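Local coordinates for ABC transporter substrate-binding protein (Rhizobium radiobacter, PDB 6TFX), which binds mannopinic acid, a mannityl-opine, as the periplasmic solute-binding component of an ABC transporter that probably imports it, at residues A270-R284 against S344-F358. Residues are numbered along the deposited sequence; the frame is centred on the assembly and turned at random.
Sequences ALAHTVNAAQIAKYR and SLAQLIQAQVAEGGF. With N72 ((2~{R})-2-[[(3~{R},4~{R},5~{S})-3,4,5,6-tetrakis(oxidanyl)-2-oxidanylidene-hexyl]amino]pentanedioic acid), chain C.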
loop_
_atom_site.group_PDB
_atom_site.type_symbol
_atom_site.label_atom_id
_atom_site.label_comp_id
_atom_site.label_asym_id
_atom_site.label_seq_id
_atom_site.Cartn_x
_atom_site.Cartn_y
_atom_site.Cartn_z
ATOM N N ALA A 270 7.421 0.834 28.026
ATOM C CA ALA A 270 8.709 1.525 28.092
ATOM C C ALA A 270 9.129 1.967 26.681
ATOM O O ALA A 270 9.557 3.090 26.503
ATOM C CB ALA A 270 9.769 0.617 28.701
ATOM N N LEU A 271 8.974 1.080 25.678
ATOM C CA LEU A 271 9.352 1.442 24.303
ATOM C C LEU A 271 8.500 2.596 23.807
ATOM O O LEU A 271 9.036 3.556 23.253
ATOM C CB LEU A 271 9.240 0.222 23.365
ATOM C CG LEU A 271 9.739 0.407 21.933
ATOM C CD1 LEU A 271 11.236 0.775 21.893
ATOM C CD2 LEU A 271 9.492 -0.869 21.127
ATOM N N ALA A 272 7.173 2.519 24.036
ATOM C CA ALA A 272 6.241 3.555 23.566
ATOM C C ALA A 272 6.565 4.921 24.195
ATOM O O ALA A 272 6.380 5.950 23.531
ATOM C CB ALA A 272 4.804 3.167 23.896
ATOM N N HIS A 273 7.052 4.925 25.457
ATOM C CA HIS A 273 7.408 6.182 26.167
ATOM C C HIS A 273 8.756 6.780 25.711
ATOM O O HIS A 273 9.101 7.889 26.139
ATOM C CB HIS A 273 7.401 6.002 27.701
ATOM C CG HIS A 273 6.032 5.909 28.293
ATOM N ND1 HIS A 273 5.136 6.960 28.210
ATOM C CD2 HIS A 273 5.468 4.913 29.016
ATOM C CE1 HIS A 273 4.044 6.556 28.854
ATOM N NE2 HIS A 273 4.198 5.340 29.362
ATOM N N THR A 274 9.541 6.050 24.876
ATOM C CA THR A 274 10.798 6.641 24.447
ATOM C C THR A 274 10.850 6.850 22.905
ATOM O O THR A 274 11.931 7.087 22.353
ATOM C CB THR A 274 12.002 5.898 25.033
ATOM O OG1 THR A 274 13.197 6.643 24.717
ATOM C CG2 THR A 274 12.090 4.438 24.579
ATOM N N VAL A 275 9.677 6.794 22.236
ATOM C CA VAL A 275 9.600 7.166 20.826
ATOM C C VAL A 275 8.935 8.544 20.825
ATOM O O VAL A 275 8.108 8.856 21.703
ATOM C CB VAL A 275 8.872 6.163 19.895
ATOM C CG1 VAL A 275 9.550 4.798 19.900
ATOM C CG2 VAL A 275 7.401 6.044 20.250
ATOM N N ASN A 276 9.280 9.365 19.838
ATOM C CA ASN A 276 8.694 10.694 19.788
ATOM C C ASN A 276 8.294 11.008 18.358
ATOM O O ASN A 276 9.065 11.580 17.594
ATOM C CB ASN A 276 9.660 11.727 20.378
ATOM C CG ASN A 276 8.974 13.034 20.679
ATOM O OD1 ASN A 276 8.032 13.449 19.988
ATOM N ND2 ASN A 276 9.441 13.716 21.715
ATOM N N ALA A 277 7.069 10.640 18.002
ATOM C CA ALA A 277 6.590 10.842 16.640
ATOM C C ALA A 277 6.535 12.322 16.265
ATOM O O ALA A 277 6.889 12.688 15.129
ATOM C CB ALA A 277 5.222 10.186 16.478
ATOM N N ALA A 278 6.105 13.191 17.215
ATOM C CA ALA A 278 6.027 14.644 16.906
ATOM C C ALA A 278 7.390 15.212 16.511
ATOM O O ALA A 278 7.476 16.019 15.571
ATOM C CB ALA A 278 5.448 15.418 18.082
ATOM N N GLN A 279 8.453 14.751 17.172
ATOM C CA GLN A 279 9.807 15.212 16.835
ATOM C C GLN A 279 10.269 14.691 15.468
ATOM O O GLN A 279 10.962 15.418 14.735
ATOM C CB GLN A 279 10.802 14.881 17.948
ATOM C CG GLN A 279 10.496 15.653 19.255
ATOM C CD GLN A 279 10.943 17.109 19.309
ATOM O OE1 GLN A 279 11.482 17.676 18.346
ATOM N NE2 GLN A 279 10.722 17.753 20.455
ATOM N N ILE A 280 9.856 13.454 15.086
ATOM C CA ILE A 280 10.211 12.931 13.763
ATOM C C ILE A 280 9.497 13.787 12.695
ATOM O O ILE A 280 10.107 14.157 11.681
ATOM C CB ILE A 280 9.810 11.434 13.620
ATOM C CG1 ILE A 280 10.673 10.581 14.570
ATOM C CG2 ILE A 280 9.926 10.943 12.146
ATOM C CD1 ILE A 280 10.119 9.141 14.777
ATOM N N ALA A 281 8.210 14.114 12.941
ATOM C CA ALA A 281 7.420 14.932 11.994
ATOM C C ALA A 281 8.020 16.335 11.853
ATOM O O ALA A 281 8.125 16.839 10.737
ATOM C CB ALA A 281 5.967 15.013 12.467
ATOM N N LYS A 282 8.447 16.955 12.974
ATOM C CA LYS A 282 9.064 18.302 12.941
ATOM C C LYS A 282 10.370 18.269 12.158
ATOM O O LYS A 282 10.610 19.141 11.332
ATOM C CB LYS A 282 9.338 18.812 14.366
ATOM C CG LYS A 282 8.294 19.813 14.857
ATOM C CD LYS A 282 8.781 20.626 16.060
ATOM C CE LYS A 282 8.484 19.987 17.401
ATOM N NZ LYS A 282 7.055 20.130 17.792
ATOM N N TYR A 283 11.191 17.227 12.381
ATOM C CA TYR A 283 12.481 17.066 11.697
ATOM C C TYR A 283 12.292 16.838 10.198
ATOM O O TYR A 283 12.939 17.509 9.378
ATOM C CB TYR A 283 13.269 15.897 12.317
ATOM C CG TYR A 283 14.503 15.520 11.528
ATOM C CD1 TYR A 283 15.636 16.331 11.538
ATOM C CD2 TYR A 283 14.542 14.352 10.772
ATOM C CE1 TYR A 283 16.752 16.019 10.765
ATOM C CE2 TYR A 283 15.658 14.025 10.002
ATOM C CZ TYR A 283 16.771 14.850 10.024
ATOM O OH TYR A 283 17.897 14.522 9.302
ATOM N N ARG A 284 11.428 15.862 9.838
ATOM C CA ARG A 284 11.201 15.526 8.421
ATOM C C ARG A 284 10.446 16.606 7.663
ATOM O O ARG A 284 10.708 16.792 6.480
ATOM C CB ARG A 284 10.496 14.179 8.277
ATOM C CG ARG A 284 11.417 13.018 8.629
ATOM C CD ARG A 284 10.717 11.676 8.451
ATOM N NE ARG A 284 11.695 10.660 8.077
ATOM C CZ ARG A 284 11.388 9.444 7.620
ATOM N NH1 ARG A 284 10.117 9.061 7.525
ATOM N NH2 ARG A 284 12.353 8.604 7.256
ATOM N N SER A 344 16.010 5.160 6.971
ATOM C CA SER A 344 16.275 6.395 7.710
ATOM C C SER A 344 15.322 6.516 8.906
ATOM O O SER A 344 15.764 6.888 9.988
ATOM C CB SER A 344 16.185 7.614 6.794
ATOM O OG SER A 344 14.892 7.705 6.232
ATOM N N LEU A 345 14.043 6.114 8.741
ATOM C CA LEU A 345 13.106 6.146 9.874
ATOM C C LEU A 345 13.590 5.205 11.001
ATOM O O LEU A 345 13.589 5.591 12.173
ATOM C CB LEU A 345 11.689 5.760 9.427
ATOM C CG LEU A 345 10.599 5.849 10.519
ATOM C CD1 LEU A 345 10.538 7.245 11.184
ATOM C CD2 LEU A 345 9.263 5.551 9.929
ATOM N N ALA A 346 14.036 3.980 10.643
ATOM C CA ALA A 346 14.524 3.036 11.662
ATOM C C ALA A 346 15.747 3.630 12.396
ATOM O O ALA A 346 15.891 3.457 13.608
ATOM C CB ALA A 346 14.889 1.701 11.008
ATOM N N GLN A 347 16.607 4.355 11.660
ATOM C CA GLN A 347 17.776 5.002 12.275
ATOM C C GLN A 347 17.345 6.119 13.231
ATOM O O GLN A 347 17.970 6.306 14.276
ATOM C CB GLN A 347 18.727 5.545 11.210
ATOM C CG GLN A 347 19.501 4.403 10.546
ATOM C CD GLN A 347 20.112 4.783 9.229
ATOM O OE1 GLN A 347 19.973 5.913 8.747
ATOM N NE2 GLN A 347 20.777 3.829 8.601
ATOM N N LEU A 348 16.278 6.856 12.892
ATOM C CA LEU A 348 15.777 7.911 13.803
ATOM C C LEU A 348 15.245 7.288 15.090
ATOM O O LEU A 348 15.535 7.788 16.185
ATOM C CB LEU A 348 14.672 8.727 13.147
ATOM C CG LEU A 348 15.114 9.625 11.971
ATOM C CD1 LEU A 348 13.910 10.310 11.369
ATOM C CD2 LEU A 348 16.136 10.704 12.419
ATOM N N ILE A 349 14.458 6.196 14.964
ATOM C CA ILE A 349 13.897 5.468 16.120
ATOM C C ILE A 349 15.050 4.893 16.974
ATOM O O ILE A 349 15.009 4.999 18.209
ATOM C CB ILE A 349 12.935 4.343 15.670
ATOM C CG1 ILE A 349 11.767 4.890 14.814
ATOM C CG2 ILE A 349 12.433 3.507 16.868
ATOM C CD1 ILE A 349 11.138 3.817 13.996
ATOM N N GLN A 350 16.068 4.276 16.319
ATOM C CA GLN A 350 17.219 3.711 17.011
ATOM C C GLN A 350 17.861 4.775 17.928
ATOM O O GLN A 350 18.089 4.508 19.105
ATOM C CB GLN A 350 18.234 3.214 15.989
ATOM C CG GLN A 350 19.528 2.704 16.599
ATOM C CD GLN A 350 20.437 2.251 15.488
ATOM O OE1 GLN A 350 20.800 3.042 14.592
ATOM N NE2 GLN A 350 20.785 0.967 15.477
ATOM N N ALA A 351 18.037 6.006 17.421
ATOM C CA ALA A 351 18.606 7.092 18.247
ATOM C C ALA A 351 17.643 7.492 19.382
ATOM O O ALA A 351 18.081 7.715 20.522
ATOM C CB ALA A 351 18.923 8.301 17.376
ATOM N N GLN A 352 16.334 7.574 19.078
ATOM C CA GLN A 352 15.370 7.975 20.096
ATOM C C GLN A 352 15.260 6.995 21.249
ATOM O O GLN A 352 15.186 7.416 22.412
ATOM C CB GLN A 352 13.968 8.175 19.513
ATOM C CG GLN A 352 13.849 9.380 18.581
ATOM C CD GLN A 352 12.386 9.587 18.209
ATOM O OE1 GLN A 352 11.541 8.665 18.275
ATOM N NE2 GLN A 352 12.049 10.803 17.819
ATOM N N VAL A 353 15.172 5.693 20.934
ATOM C CA VAL A 353 14.854 4.710 21.972
ATOM C C VAL A 353 16.031 4.437 22.918
ATOM O O VAL A 353 15.827 3.910 24.015
ATOM C CB VAL A 353 14.214 3.415 21.424
ATOM C CG1 VAL A 353 12.962 3.739 20.616
ATOM C CG2 VAL A 353 15.205 2.571 20.626
ATOM N N ALA A 354 17.239 4.845 22.528
ATOM C CA ALA A 354 18.396 4.734 23.427
ATOM C C ALA A 354 18.179 5.574 24.699
ATOM O O ALA A 354 18.671 5.221 25.768
ATOM C CB ALA A 354 19.646 5.221 22.718
ATOM N N GLU A 355 17.437 6.683 24.589
ATOM C CA GLU A 355 17.176 7.543 25.742
ATOM C C GLU A 355 16.421 6.821 26.869
ATOM O O GLU A 355 16.699 7.063 28.045
ATOM C CB GLU A 355 16.418 8.805 25.287
ATOM C CG GLU A 355 16.707 10.014 26.144
ATOM C CD GLU A 355 18.160 10.453 26.187
ATOM O OE1 GLU A 355 18.826 10.491 25.125
ATOM O OE2 GLU A 355 18.631 10.762 27.304
ATOM N N GLY A 356 15.507 5.924 26.487
ATOM C CA GLY A 356 14.689 5.173 27.428
ATOM C C GLY A 356 15.232 3.817 27.805
ATOM O O GLY A 356 14.555 3.065 28.506
ATOM N N GLY A 357 16.432 3.503 27.326
ATOM C CA GLY A 357 17.094 2.258 27.700
ATOM C C GLY A 357 17.086 1.126 26.691
ATOM O O GLY A 357 17.433 -0.004 27.072
ATOM N N PHE A 358 16.725 1.405 25.419
ATOM C CA PHE A 358 16.718 0.349 24.397
ATOM C C PHE A 358 17.868 0.516 23.456
ATOM O O PHE A 358 18.030 1.602 22.886
ATOM C CB PHE A 358 15.419 0.363 23.579
ATOM C CG PHE A 358 14.204 -0.044 24.382
ATOM C CD1 PHE A 358 13.501 0.889 25.129
ATOM C CD2 PHE A 358 13.743 -1.362 24.358
ATOM C CE1 PHE A 358 12.378 0.510 25.872
ATOM C CE2 PHE A 358 12.607 -1.740 25.082
ATOM C CZ PHE A 358 11.930 -0.802 25.837
HETATM O OAB N72 C . 9.729 6.926 5.733
HETATM C CAF N72 C . 8.708 5.909 5.723
HETATM C CAG N72 C . 8.695 4.926 4.505
HETATM O OAC N72 C . 9.453 5.373 3.428
HETATM C CAH N72 C . 7.291 4.371 4.258
HETATM O OAM N72 C . 6.173 4.942 4.822
HETATM C CAI N72 C . 6.515 4.032 3.000
HETATM O OAD N72 C . 6.888 4.884 1.940
HETATM C CAJ N72 C . 6.471 2.546 2.740
HETATM O OAE N72 C . 6.612 1.768 3.718
HETATM C CAK N72 C . 6.316 2.010 1.288
HETATM N N N72 C . 5.028 1.387 1.097
HETATM C CA N72 C . 4.893 0.006 0.826
HETATM C C N72 C . 6.085 -0.887 1.029
HETATM O O N72 C . 6.503 -1.586 2.035
HETATM C CB N72 C . 3.567 -0.505 1.397
HETATM C CG N72 C . 3.408 -1.991 1.719
HETATM C CD N72 C . 1.963 -2.483 1.614
HETATM O OE1 N72 C . 1.133 -1.957 0.804
HETATM O OE2 N72 C . 1.607 -3.440 2.337
HETATM O OXT N72 C . 6.618 -0.873 -0.096
#
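Helix packing beside the opine pocket brings R284, at the end of helix 277-284, against S344 and L345 of helix 340-353. R284 NH1 donates to OAB of the bound N72 (2.8 Å), while NH2 bonds to the carbonyl of G341 and L345 CD1 lies over one guanidinium face. Helix 277-284 and residues 344-353 run at 132° between their N-to-C directions, and between them I280 CG2 meets L345 CD1 at 3.9 Å and also touches L348 CD1. Q352 pairs through its side-chain amide with the backbone of N276, the N-cap residue of helix 277-284. Q352 OE1 accepts from N276 N at 2.8 Å, the donor standing above the carbonyl plane, and Q352 NE2 returns a bond to N276 O (3.1 Å), two bonds that together should hold the amide's rotation. In this type II solute-binding fold the other end of helix 340-353 closes in a Schellman motif, with G357 at C-prime, which leads into strand 358-365. T274 has OG1 anti to its N (chi1 -172°), directing the hydroxyl to a weak bond with Q352 O. L271 CD1 sits over the F358 ring, 3.9 Å from the centroid and 9° off the normal, a CH-pi contact.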